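Long-range contacts in probable benzoylformate decarboxylase (Rhodococcus jostii, PDB 7ORX), which binds thiamine diphosphate and is a multidomain member of the thiamine diphosphate enzymes, assembled from four chains: residues S202-V207 against G269-L274; G295-H300 against I313-V318; E228-P233 against S335-L340. All blocks are in the same frame, centred on the assembly; numbering follows the deposited sequence.

Contact 1 (S202-V207 against G269-L274)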
ATOM      1  N   SER C 202       5.707  -8.860 -46.560  1.00 89.09           N
ATOM      2  CA  SER C 202       5.690  -7.462 -47.085  1.00 88.65           C
ATOM      3  C   SER C 202       7.089  -6.843 -47.039  1.00 85.02           C
ATOM      4  O   SER C 202       7.496  -6.200 -48.011  1.00 82.82           O
ATOM      5  CB  SER C 202       4.779  -6.570 -46.288  1.00 88.63           C
ATOM      6  OG  SER C 202       3.587  -6.354 -46.980  1.00 94.98           O
ATOM      7  N   ALA C 203       7.732  -6.920 -45.881  1.00 83.77           N
ATOM      8  CA  ALA C 203       8.860  -6.046 -45.515  1.00 84.12           C
ATOM      9  C   ALA C 203      10.006  -6.291 -46.499  1.00 85.23           C
ATOM     10  O   ALA C 203      10.261  -7.460 -46.833  1.00 87.25           O
ATOM     11  CB  ALA C 203       9.239  -6.299 -44.086  1.00 83.78           C
ATOM     12  N   THR C 204      10.599  -5.213 -47.008  1.00 85.20           N
ATOM     13  CA  THR C 204      11.702  -5.253 -47.993  1.00 89.03           C
ATOM     14  C   THR C 204      13.012  -5.607 -47.254  1.00 87.33           C
ATOM     15  O   THR C 204      13.879  -6.274 -47.888  1.00 86.81           O
ATOM     16  CB  THR C 204      11.817  -3.917 -48.742  1.00 92.84           C
ATOM     17  OG1 THR C 204      12.231  -2.950 -47.763  1.00 98.84           O
ATOM     18  CG2 THR C 204      10.550  -3.496 -49.459  1.00 90.14           C
ATOM     19  N   ASN C 205      13.134  -5.216 -45.968  1.00 83.57           N
ATOM     20  CA  ASN C 205      14.358  -5.412 -45.155  1.00 80.76           C
ATOM     21  C   ASN C 205      14.019  -5.483 -43.661  1.00 77.38           C
ATOM     22  O   ASN C 205      14.338  -4.554 -42.915  1.00 74.92           O
ATOM     23  CB  ASN C 205      15.371  -4.321 -45.507  1.00 80.88           C
ATOM     24  CG  ASN C 205      16.586  -4.318 -44.601  1.00 80.86           C
ATOM     25  OD1 ASN C 205      17.015  -5.370 -44.134  1.00 78.77           O
ATOM     26  ND2 ASN C 205      17.112  -3.135 -44.299  1.00 80.28           N
ATOM     27  N   PRO C 206      13.426  -6.602 -43.160  1.00 75.04           N
ATOM     28  CA  PRO C 206      12.989  -6.718 -41.770  1.00 73.87           C
ATOM     29  C   PRO C 206      14.106  -7.170 -40.833  1.00 73.83           C
ATOM     30  O   PRO C 206      15.067  -7.730 -41.314  1.00 79.49           O
ATOM     31  CB  PRO C 206      11.970  -7.854 -41.845  1.00 73.59           C
ATOM     32  CG  PRO C 206      12.548  -8.776 -42.861  1.00 73.26           C
ATOM     33  CD  PRO C 206      13.166  -7.849 -43.881  1.00 74.41           C
ATOM     34  N   VAL C 207      13.954  -6.943 -39.532  1.00 72.10           N
ATOM     35  CA  VAL C 207      14.933  -7.358 -38.487  1.00 70.79           C
ATOM     36  C   VAL C 207      14.147  -7.950 -37.315  1.00 71.00           C
ATOM     37  O   VAL C 207      13.056  -7.410 -37.007  1.00 71.62           O
ATOM     38  CB  VAL C 207      15.811  -6.177 -38.040  1.00 70.06           C
ATOM     39  CG1 VAL C 207      15.031  -5.007 -37.455  1.00 69.64           C
ATOM     40  CG2 VAL C 207      16.877  -6.631 -37.065  1.00 69.85           C
ATOM     41  N   GLY C 269      17.863   1.753 -41.488  1.00 88.64           N
ATOM     42  CA  GLY C 269      17.757   1.011 -42.755  1.00 88.82           C
ATOM     43  C   GLY C 269      16.679  -0.068 -42.724  1.00 87.03           C
ATOM     44  O   GLY C 269      16.332  -0.580 -43.781  1.00 87.83           O
ATOM     45  N   HIS C 270      16.168  -0.443 -41.563  1.00 84.33           N
ATOM     46  CA  HIS C 270      15.139  -1.511 -41.488  1.00 84.02           C
ATOM     47  C   HIS C 270      13.737  -0.899 -41.483  1.00 82.57           C
ATOM     48  O   HIS C 270      13.545   0.041 -40.735  1.00 84.48           O
ATOM     49  CB  HIS C 270      15.413  -2.375 -40.260  1.00 82.96           C
ATOM     50  CG  HIS C 270      16.597  -3.255 -40.401  1.00 82.46           C
ATOM     51  ND1 HIS C 270      17.733  -3.060 -39.664  1.00 82.86           N
ATOM     52  CD2 HIS C 270      16.810  -4.343 -41.160  1.00 82.41           C
ATOM     53  CE1 HIS C 270      18.614  -3.993 -39.962  1.00 84.57           C
ATOM     54  NE2 HIS C 270      18.062  -4.792 -40.874  1.00 83.54           N
ATOM     55  N   ASP C 271      12.808  -1.448 -42.267  1.00 81.87           N
ATOM     56  CA  ASP C 271      11.406  -0.937 -42.434  1.00 81.97           C
ATOM     57  C   ASP C 271      10.455  -1.622 -41.442  1.00 81.07           C
ATOM     58  O   ASP C 271       9.368  -1.037 -41.142  1.00 81.68           O
ATOM     59  CB  ASP C 271      10.877  -1.128 -43.862  1.00 82.00           C
ATOM     60  CG  ASP C 271      10.923  -2.548 -44.394  1.00 82.80           C
ATOM     61  OD1 ASP C 271      11.795  -3.304 -43.997  1.00 83.34           O
ATOM     62  OD2 ASP C 271      10.079  -2.880 -45.225  1.00 89.92           O
ATOM     63  N   LEU C 272      10.833  -2.816 -40.963  1.00 79.28           N
ATOM     64  CA  LEU C 272      10.072  -3.572 -39.934  1.00 76.69           C
ATOM     65  C   LEU C 272      11.025  -4.100 -38.854  1.00 73.23           C
ATOM     66  O   LEU C 272      11.853  -4.931 -39.202  1.00 71.49           O
ATOM     67  CB  LEU C 272       9.320  -4.712 -40.626  1.00 75.87           C
ATOM     68  CG  LEU C 272       8.335  -5.416 -39.709  1.00 76.70           C
ATOM     69  CD1 LEU C 272       7.077  -4.575 -39.520  1.00 76.58           C
ATOM     70  CD2 LEU C 272       8.028  -6.792 -40.248  1.00 78.23           C
ATOM     71  N   ILE C 273      10.873  -3.601 -37.626  1.00 70.72           N
ATOM     72  CA  ILE C 273      11.446  -4.177 -36.380  1.00 70.05           C
ATOM     73  C   ILE C 273      10.356  -5.085 -35.805  1.00 70.41           C
ATOM     74  O   ILE C 273       9.390  -4.548 -35.260  1.00 69.43           O
ATOM     75  CB  ILE C 273      11.811  -3.099 -35.316  1.00 69.75           C
ATOM     76  CG1 ILE C 273      12.355  -1.762 -35.844  1.00 69.87           C
ATOM     77  CG2 ILE C 273      12.714  -3.678 -34.255  1.00 68.52           C
ATOM     78  CD1 ILE C 273      13.379  -1.881 -36.863  1.00 70.34           C
ATOM     79  N   LEU C 274      10.507  -6.410 -35.866  1.00 70.59           N
ATOM     80  CA  LEU C 274       9.648  -7.339 -35.100  1.00 69.55           C
ATOM     81  C   LEU C 274      10.367  -7.686 -33.801  1.00 69.83           C
ATOM     82  O   LEU C 274      11.394  -8.375 -33.838  1.00 70.89           O
ATOM     83  CB  LEU C 274       9.369  -8.587 -35.928  1.00 70.23           C
ATOM     84  CG  LEU C 274       8.664  -9.700 -35.170  1.00 71.70           C
ATOM     85  CD1 LEU C 274       7.263  -9.251 -34.741  1.00 74.90           C
ATOM     86  CD2 LEU C 274       8.624 -10.947 -36.031  1.00 72.83           C
TER
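The H270 ring has V207 over one face and the backbone of N205 at its edge. V207 CB sits nearly above the ring centre, 3.7 Å from the centroid of H270, in a CH-pi contact 8° off the ring normal. At the edge, N205 O lies close to H270 CD2. The side-chain amide of N205 crosses obliquely, its plane turned 41° from the ring. N205 ND2 also makes a weak bond to G269 O.

The other flat group is the D271 carboxylate. Its CG lies between the backbone N and the carbonyl carbon (chi1 55°), which turns both oxygens toward the backbone of T204 and N205. OD2 of D271 accepts from T204 N at 3.0 Å, and OD1 of D271 from N205 N at 3.1 Å. Both donors come on the syn side. T204 OG1 adds a weak hydrogen bond to D271 OD2. The carboxylate thus satisfies two backbone N-H groups just after helix 190-202.

Further on, the two segments pair as parallel strands. V207 N donates to L272 O at 2.9 Å, and L274 N to V207 O at 3.0 Å. V207 CG1 packs beside I273 CD1, 3.6 Å away. A203 CB meets L272 CB on the side away from V207.

These are two adjacent central strands of a Rossmann-like sheet. L272 and L274 lean on helix 190-202 through L200, and strand 297-302 flanks 272-276 on its far side.

Contact 2 (G295-H300 against I313-V318)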
ATOM      1  N   GLY C 295      11.250   5.819 -41.220  1.00 96.69           N
ATOM      2  CA  GLY C 295      10.615   4.880 -42.161  1.00 97.73           C
ATOM      3  C   GLY C 295      10.411   3.490 -41.582  1.00 96.34           C
ATOM      4  O   GLY C 295      10.258   2.573 -42.407  1.00102.58           O
ATOM      5  N   ALA C 296      10.382   3.330 -40.251  1.00 91.64           N
ATOM      6  CA  ALA C 296      10.335   2.019 -39.552  1.00 87.33           C
ATOM      7  C   ALA C 296       9.046   1.899 -38.737  1.00 83.99           C
ATOM      8  O   ALA C 296       8.638   2.884 -38.101  1.00 79.60           O
ATOM      9  CB  ALA C 296      11.551   1.860 -38.669  1.00 86.20           C
ATOM     10  N   ARG C 297       8.439   0.718 -38.789  1.00 84.61           N
ATOM     11  CA  ARG C 297       7.260   0.337 -37.952  1.00 85.60           C
ATOM     12  C   ARG C 297       7.686  -0.866 -37.111  1.00 80.00           C
ATOM     13  O   ARG C 297       8.436  -1.714 -37.612  1.00 79.59           O
ATOM     14  CB  ARG C 297       5.996   0.069 -38.787  1.00 88.97           C
ATOM     15  CG  ARG C 297       6.191  -0.896 -39.955  1.00 93.84           C
ATOM     16  CD  ARG C 297       4.901  -1.305 -40.665  1.00100.00           C
ATOM     17  NE  ARG C 297       3.820  -1.613 -39.709  1.00106.78           N
ATOM     18  CZ  ARG C 297       2.750  -2.371 -39.939  1.00106.02           C
ATOM     19  NH1 ARG C 297       2.549  -2.894 -41.135  1.00109.98           N
ATOM     20  NH2 ARG C 297       1.855  -2.535 -38.982  1.00105.04           N
ATOM     21  N   LEU C 298       7.260  -0.877 -35.856  1.00 76.09           N
ATOM     22  CA  LEU C 298       7.668  -1.875 -34.853  1.00 73.78           C
ATOM     23  C   LEU C 298       6.440  -2.713 -34.532  1.00 71.90           C
ATOM     24  O   LEU C 298       5.425  -2.090 -34.180  1.00 73.08           O
ATOM     25  CB  LEU C 298       8.219  -1.128 -33.635  1.00 74.13           C
ATOM     26  CG  LEU C 298       8.868  -2.012 -32.569  1.00 74.07           C
ATOM     27  CD1 LEU C 298      10.116  -1.378 -31.951  1.00 74.17           C
ATOM     28  CD2 LEU C 298       7.869  -2.344 -31.485  1.00 73.44           C
ATOM     29  N   ILE C 299       6.520  -4.026 -34.765  1.00 70.27           N
ATOM     30  CA  ILE C 299       5.577  -5.066 -34.274  1.00 69.43           C
ATOM     31  C   ILE C 299       6.173  -5.659 -33.016  1.00 67.81           C
ATOM     32  O   ILE C 299       7.355  -5.954 -33.008  1.00 68.28           O
ATOM     33  CB  ILE C 299       5.300  -6.197 -35.284  1.00 69.86           C
ATOM     34  CG1 ILE C 299       4.892  -5.694 -36.659  1.00 70.62           C
ATOM     35  CG2 ILE C 299       4.202  -7.069 -34.746  1.00 71.26           C
ATOM     36  CD1 ILE C 299       3.841  -4.624 -36.606  1.00 71.85           C
ATOM     37  N   HIS C 300       5.351  -5.916 -32.019  1.00 67.01           N
ATOM     38  CA  HIS C 300       5.811  -6.258 -30.660  1.00 66.36           C
ATOM     39  C   HIS C 300       4.988  -7.423 -30.151  1.00 66.74           C
ATOM     40  O   HIS C 300       3.780  -7.260 -30.072  1.00 70.10           O
ATOM     41  CB  HIS C 300       5.665  -5.007 -29.821  1.00 66.63           C
ATOM     42  CG  HIS C 300       6.106  -5.212 -28.437  1.00 67.45           C
ATOM     43  ND1 HIS C 300       5.640  -4.414 -27.420  1.00 68.98           N
ATOM     44  CD2 HIS C 300       6.950  -6.117 -27.906  1.00 68.41           C
ATOM     45  CE1 HIS C 300       6.172  -4.827 -26.285  1.00 70.44           C
ATOM     46  NE2 HIS C 300       7.015  -5.861 -26.566  1.00 70.16           N
ATOM     47  N   ILE C 313       6.279   3.227 -28.053  1.00 70.76           N
ATOM     48  CA  ILE C 313       5.864   3.109 -29.492  1.00 72.79           C
ATOM     49  C   ILE C 313       5.506   1.658 -29.780  1.00 72.01           C
ATOM     50  O   ILE C 313       5.807   0.784 -28.916  1.00 70.13           O
ATOM     51  CB  ILE C 313       6.946   3.604 -30.486  1.00 73.99           C
ATOM     52  CG1 ILE C 313       8.335   3.198 -30.041  1.00 74.49           C
ATOM     53  CG2 ILE C 313       6.913   5.103 -30.711  1.00 75.38           C
ATOM     54  CD1 ILE C 313       8.532   1.724 -29.983  1.00 75.00           C
ATOM     55  N   GLY C 314       4.893   1.441 -30.946  1.00 73.61           N
ATOM     56  CA  GLY C 314       4.743   0.111 -31.586  1.00 74.92           C
ATOM     57  C   GLY C 314       3.318  -0.404 -31.603  1.00 76.76           C
ATOM     58  O   GLY C 314       2.494   0.054 -30.787  1.00 78.35           O
ATOM     59  N   GLU C 315       3.045  -1.339 -32.510  1.00 79.51           N
ATOM     60  CA  GLU C 315       1.818  -2.172 -32.580  1.00 80.28           C
ATOM     61  C   GLU C 315       2.092  -3.487 -31.834  1.00 77.48           C
ATOM     62  O   GLU C 315       2.786  -4.332 -32.396  1.00 76.47           O
ATOM     63  CB  GLU C 315       1.472  -2.384 -34.054  1.00 85.73           C
ATOM     64  CG  GLU C 315       0.427  -3.472 -34.299  1.00 92.52           C
ATOM     65  CD  GLU C 315      -0.247  -3.475 -35.656  1.00 96.78           C
ATOM     66  OE1 GLU C 315       0.451  -3.691 -36.676  1.00 99.62           O
ATOM     67  OE2 GLU C 315      -1.474  -3.279 -35.680  1.00103.84           O
ATOM     68  N   ALA C 316       1.544  -3.679 -30.629  1.00 75.73           N
ATOM     69  CA  ALA C 316       1.777  -4.886 -29.799  1.00 74.06           C
ATOM     70  C   ALA C 316       0.666  -5.934 -30.009  1.00 74.30           C
ATOM     71  O   ALA C 316      -0.474  -5.556 -30.254  1.00 73.08           O
ATOM     72  CB  ALA C 316       1.879  -4.509 -28.340  1.00 73.47           C
ATOM     73  N   TYR C 317       1.037  -7.215 -29.867  1.00 74.81           N
ATOM     74  CA  TYR C 317       0.178  -8.425 -29.800  1.00 75.73           C
ATOM     75  C   TYR C 317       0.476  -9.104 -28.464  1.00 75.34           C
ATOM     76  O   TYR C 317       1.642  -9.508 -28.270  1.00 73.71           O
ATOM     77  CB  TYR C 317       0.459  -9.373 -30.968  1.00 75.93           C
ATOM     78  CG  TYR C 317       0.046  -8.822 -32.305  1.00 78.58           C
ATOM     79  CD1 TYR C 317       0.823  -7.894 -32.982  1.00 81.43           C
ATOM     80  CD2 TYR C 317      -1.135  -9.210 -32.888  1.00 80.72           C
ATOM     81  CE1 TYR C 317       0.430  -7.380 -34.210  1.00 84.33           C
ATOM     82  CE2 TYR C 317      -1.561  -8.692 -34.098  1.00 83.83           C
ATOM     83  CZ  TYR C 317      -0.766  -7.785 -34.784  1.00 86.44           C
ATOM     84  OH  TYR C 317      -1.163  -7.292 -36.009  1.00 90.84           O
ATOM     85  N   VAL C 318      -0.519  -9.241 -27.576  1.00 75.24           N
ATOM     86  CA  VAL C 318      -0.292  -9.960 -26.295  1.00 75.26           C
ATOM     87  C   VAL C 318      -0.667 -11.398 -26.577  1.00 75.00           C
ATOM     88  O   VAL C 318      -1.816 -11.624 -26.800  1.00 75.81           O
ATOM     89  CB  VAL C 318      -1.071  -9.368 -25.111  1.00 75.73           C
ATOM     90  CG1 VAL C 318      -0.690 -10.031 -23.783  1.00 74.72           C
ATOM     91  CG2 VAL C 318      -0.822  -7.866 -25.029  1.00 78.12           C
TER
HETATM   92  O   HOH W   1       4.739  -2.127 -28.637  1.00 71.46           O
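R297 to I299 and their partners E315 and Y317 belong to a parallel strand pair, the outermost pair of this chain's part of the central-domain sheet. Strands 297-302 and 315-318 are joined through helix 305-310 as a beta-alpha-beta unit. The axes of 297-300 and 315-318 approach to 4.6 Å, 9° from parallel.

Three backbone bonds hold them. E315 N donates to L298 O at 3.0 Å, H300 N to E315 O at 3.0 Å, and Y317 N to H300 O at 2.8 Å. The middle bond is the most bent.

I299, E315 and Y317 meet on one face. I299 CD1 lies alongside the E315 side chain, while I299 CG2 meets Y317 CE1 at 3.8 Å. CG of E315 is anti to the backbone N (chi1 167°) and the chain runs on extended, which brings E315 OE1 to the edge of the R297 guanidinium. R297 NH2 and E315 OE1 form a salt bridge of 2.9 Å, with the two planes 42° apart. The L298 and I313 side chains cross at about a right angle, with L298 CD1 and I313 CD1 4.0 Å apart. A water joins H300 ND1 to I313 O, and H300 NE2 bonds to A278 O.

Strand 315-318 pairs with a parallel strand of the second subunit, continuing the sheet. E315 OE2 is hydrogen-bonded to NE2 of H183 of the second subunit. R297 and that histidine probably favour a charged carboxylate, though the nearby E181 of that subunit opposes it.

Contact 3 (E228-P233 against S335-L340)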
ATOM      1  N   GLU C 228      15.918 -17.803 -40.782  1.00 76.05           N
ATOM      2  CA  GLU C 228      16.299 -18.481 -42.054  1.00 78.88           C
ATOM      3  C   GLU C 228      15.291 -18.119 -43.151  1.00 78.93           C
ATOM      4  O   GLU C 228      15.720 -17.706 -44.237  1.00 80.31           O
ATOM      5  CB  GLU C 228      16.490 -19.984 -41.867  1.00 82.44           C
ATOM      6  CG  GLU C 228      17.915 -20.323 -41.387  1.00 88.81           C
ATOM      7  CD  GLU C 228      18.103 -21.636 -40.628  1.00 93.50           C
ATOM      8  OE1 GLU C 228      17.056 -22.378 -40.437  1.00 97.89           O
ATOM      9  OE2 GLU C 228      19.287 -21.905 -40.197  1.00 89.38           O
ATOM     10  N   LYS C 229      13.994 -18.180 -42.865  1.00 79.79           N
ATOM     11  CA  LYS C 229      12.954 -17.981 -43.908  1.00 81.59           C
ATOM     12  C   LYS C 229      12.966 -16.536 -44.404  1.00 79.74           C
ATOM     13  O   LYS C 229      12.742 -16.326 -45.599  1.00 78.35           O
ATOM     14  CB  LYS C 229      11.555 -18.321 -43.371  1.00 83.77           C
ATOM     15  CG  LYS C 229      11.407 -19.780 -42.991  1.00 86.99           C
ATOM     16  CD  LYS C 229      10.192 -20.435 -43.584  1.00 91.50           C
ATOM     17  CE  LYS C 229      10.180 -21.934 -43.394  1.00 93.89           C
ATOM     18  NZ  LYS C 229       8.793 -22.384 -43.139  1.00 97.66           N
ATOM     19  N   LEU C 230      13.173 -15.570 -43.511  1.00 78.76           N
ATOM     20  CA  LEU C 230      13.167 -14.126 -43.863  1.00 79.73           C
ATOM     21  C   LEU C 230      14.564 -13.635 -44.238  1.00 79.50           C
ATOM     22  O   LEU C 230      14.672 -12.445 -44.533  1.00 81.89           O
ATOM     23  CB  LEU C 230      12.650 -13.328 -42.668  1.00 80.29           C
ATOM     24  CG  LEU C 230      11.171 -13.510 -42.357  1.00 80.70           C
ATOM     25  CD1 LEU C 230      10.841 -12.724 -41.101  1.00 82.33           C
ATOM     26  CD2 LEU C 230      10.303 -13.067 -43.531  1.00 80.13           C
ATOM     27  N   ARG C 231      15.581 -14.497 -44.189  1.00 76.90           N
ATOM     28  CA  ARG C 231      16.982 -14.081 -44.376  1.00 78.27           C
ATOM     29  C   ARG C 231      17.224 -12.800 -43.575  1.00 77.02           C
ATOM     30  O   ARG C 231      17.872 -11.857 -44.111  1.00 78.44           O
ATOM     31  CB  ARG C 231      17.283 -13.935 -45.872  1.00 79.85           C
ATOM     32  CG  ARG C 231      17.207 -15.266 -46.601  1.00 81.90           C
ATOM     33  CD  ARG C 231      15.790 -15.609 -47.080  1.00 82.20           C
ATOM     34  NE  ARG C 231      15.836 -16.578 -48.164  1.00 83.22           N
ATOM     35  CZ  ARG C 231      15.685 -17.887 -48.055  1.00 83.59           C
ATOM     36  NH1 ARG C 231      15.366 -18.453 -46.900  1.00 83.69           N
ATOM     37  NH2 ARG C 231      15.816 -18.622 -49.138  1.00 85.50           N
ATOM     38  N   ALA C 232      16.747 -12.784 -42.337  1.00 74.70           N
ATOM     39  CA  ALA C 232      16.687 -11.569 -41.505  1.00 74.79           C
ATOM     40  C   ALA C 232      17.828 -11.588 -40.512  1.00 74.03           C
ATOM     41  O   ALA C 232      18.125 -12.618 -39.922  1.00 76.05           O
ATOM     42  CB  ALA C 232      15.388 -11.510 -40.775  1.00 75.72           C
ATOM     43  N   PRO C 233      18.508 -10.443 -40.309  1.00 71.78           N
ATOM     44  CA  PRO C 233      19.378 -10.286 -39.167  1.00 70.84           C
ATOM     45  C   PRO C 233      18.596 -10.358 -37.857  1.00 69.98           C
ATOM     46  O   PRO C 233      17.430  -9.996 -37.840  1.00 72.69           O
ATOM     47  CB  PRO C 233      20.004  -8.907 -39.363  1.00 71.77           C
ATOM     48  CG  PRO C 233      19.163  -8.206 -40.345  1.00 71.49           C
ATOM     49  CD  PRO C 233      18.517  -9.275 -41.180  1.00 72.22           C
ATOM     50  N   SER C 335      11.759 -15.849 -48.495  1.00 81.44           N
ATOM     51  CA  SER C 335      11.783 -14.522 -49.158  1.00 81.19           C
ATOM     52  C   SER C 335      12.814 -14.481 -50.319  1.00 82.16           C
ATOM     53  O   SER C 335      13.783 -15.362 -50.414  1.00 78.98           O
ATOM     54  CB  SER C 335      12.108 -13.436 -48.173  1.00 82.10           C
ATOM     55  OG  SER C 335      11.263 -13.446 -47.043  1.00 80.96           O
ATOM     56  N   ASP C 336      12.624 -13.460 -51.167  1.00 82.14           N
ATOM     57  CA  ASP C 336      13.520 -13.068 -52.280  1.00 83.47           C
ATOM     58  C   ASP C 336      14.627 -12.155 -51.707  1.00 80.32           C
ATOM     59  O   ASP C 336      14.687 -10.921 -51.993  1.00 76.76           O
ATOM     60  CB  ASP C 336      12.713 -12.489 -53.447  1.00 86.26           C
ATOM     61  CG  ASP C 336      13.407 -12.637 -54.783  1.00 90.53           C
ATOM     62  OD1 ASP C 336      14.425 -13.375 -54.871  1.00 95.56           O
ATOM     63  OD2 ASP C 336      12.936 -11.999 -55.732  1.00 96.43           O
ATOM     64  N   ARG C 337      15.479 -12.792 -50.911  1.00 79.23           N
ATOM     65  CA  ARG C 337      16.795 -12.343 -50.412  1.00 77.83           C
ATOM     66  C   ARG C 337      17.774 -13.520 -50.433  1.00 78.48           C
ATOM     67  O   ARG C 337      17.304 -14.631 -50.219  1.00 77.44           O
ATOM     68  CB  ARG C 337      16.595 -11.879 -48.972  1.00 77.35           C
ATOM     69  CG  ARG C 337      16.630 -10.372 -48.800  1.00 78.39           C
ATOM     70  CD  ARG C 337      15.309  -9.704 -48.532  1.00 78.75           C
ATOM     71  NE  ARG C 337      14.649 -10.304 -47.387  1.00 78.19           N
ATOM     72  CZ  ARG C 337      13.431 -10.004 -47.005  1.00 76.89           C
ATOM     73  NH1 ARG C 337      12.762  -9.070 -47.659  1.00 76.95           N
ATOM     74  NH2 ARG C 337      12.928 -10.602 -45.939  1.00 76.14           N
ATOM     75  N   SER C 338      19.093 -13.286 -50.598  1.00 79.62           N
ATOM     76  CA  SER C 338      20.123 -14.357 -50.504  1.00 78.80           C
ATOM     77  C   SER C 338      20.279 -14.754 -49.040  1.00 78.06           C
ATOM     78  O   SER C 338      20.248 -13.886 -48.174  1.00 76.87           O
ATOM     79  CB  SER C 338      21.454 -13.959 -51.097  1.00 79.18           C
ATOM     80  OG  SER C 338      21.322 -13.470 -52.421  1.00 79.42           O
ATOM     81  N   PRO C 339      20.424 -16.062 -48.722  1.00 79.08           N
ATOM     82  CA  PRO C 339      20.740 -16.506 -47.366  1.00 78.78           C
ATOM     83  C   PRO C 339      21.971 -15.779 -46.842  1.00 77.36           C
ATOM     84  O   PRO C 339      22.842 -15.586 -47.606  1.00 80.21           O
ATOM     85  CB  PRO C 339      21.064 -18.011 -47.519  1.00 80.42           C
ATOM     86  CG  PRO C 339      20.288 -18.428 -48.752  1.00 81.53           C
ATOM     87  CD  PRO C 339      20.254 -17.197 -49.645  1.00 81.56           C
ATOM     88  N   LEU C 340      22.022 -15.418 -45.576  1.00 76.20           N
ATOM     89  CA  LEU C 340      23.097 -14.521 -45.038  1.00 76.08           C
ATOM     90  C   LEU C 340      24.417 -15.295 -44.933  1.00 75.42           C
ATOM     91  O   LEU C 340      24.439 -16.499 -44.700  1.00 74.93           O
ATOM     92  CB  LEU C 340      22.662 -13.916 -43.699  1.00 75.86           C
ATOM     93  CG  LEU C 340      21.489 -12.918 -43.789  1.00 76.75           C
ATOM     94  CD1 LEU C 340      20.845 -12.674 -42.437  1.00 75.73           C
ATOM     95  CD2 LEU C 340      21.914 -11.603 -44.423  1.00 76.98           C
TER
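R231 and R337 reach across this contact in opposite directions, each to a carbonyl of the other segment. R231, with positive phi, leaves the last turn of helix 220-230 in a Schellman motif. Its CG is anti to the carbonyl carbon (chi1 -66°), and a bend at chi2 folds the chain along the 335-339 backbone. NE of R231 donates to R337 O at 3.2 Å, near the guanidinium plane. NH1 of R231 turns back to E228 O at 2.8 Å. That carbonyl also takes R231 N, and the two donors come from opposite faces of its plane.

R337 is bent twice, at chi2 and chi3, which brings its guanidinium to the carbonyl of L230 at the helix end. NH2 of R337 meets L230 O at 2.9 Å along a nearly straight bond (174°) in the guanidinium plane. CB of S335 lies over one face of this group. The two arginines also touch by their stems, R231 CB to R337 CB at 3.8 Å.

S335 N donates to K229 O at 3.1 Å. At the other end of the segment, L340 CD1 comes 3.5 Å from R231 O and packs near the P233 ring.

The last-turn carbonyls of E228, K229 and L230 thus all receive donors. Two guanidinium groups at the C-terminal end of a helix probably gain from its dipole. Their like charges stay apart, each directed to its own carbonyls, where the loop after helix 321-331 crosses the helix end.

How the contacts relate
Contacts 1 and 2 lie in one sheet, with centres 11 Å apart. I299 N probably bonds to I273 O at 3.0 Å, and R297 N to D271 O at 3.1 Å. Across the sheet the strands follow in the order 206-210, 272-276, 297-302, 315-318, out to the subunit interface. Contact 3 lies 12 Å from contact 1, centre to centre. R337 joins them: R337 NH1 reaches A203 O at 3.1 Å. Contacts 2 and 3 do not touch; their nearest atoms are about 10 Å apart. No residue of the three contacts belongs to the thiamine diphosphate pocket or the sodium site. The pocket residues come from the N- and C-terminal regions, and the sodium site from the C-terminal one.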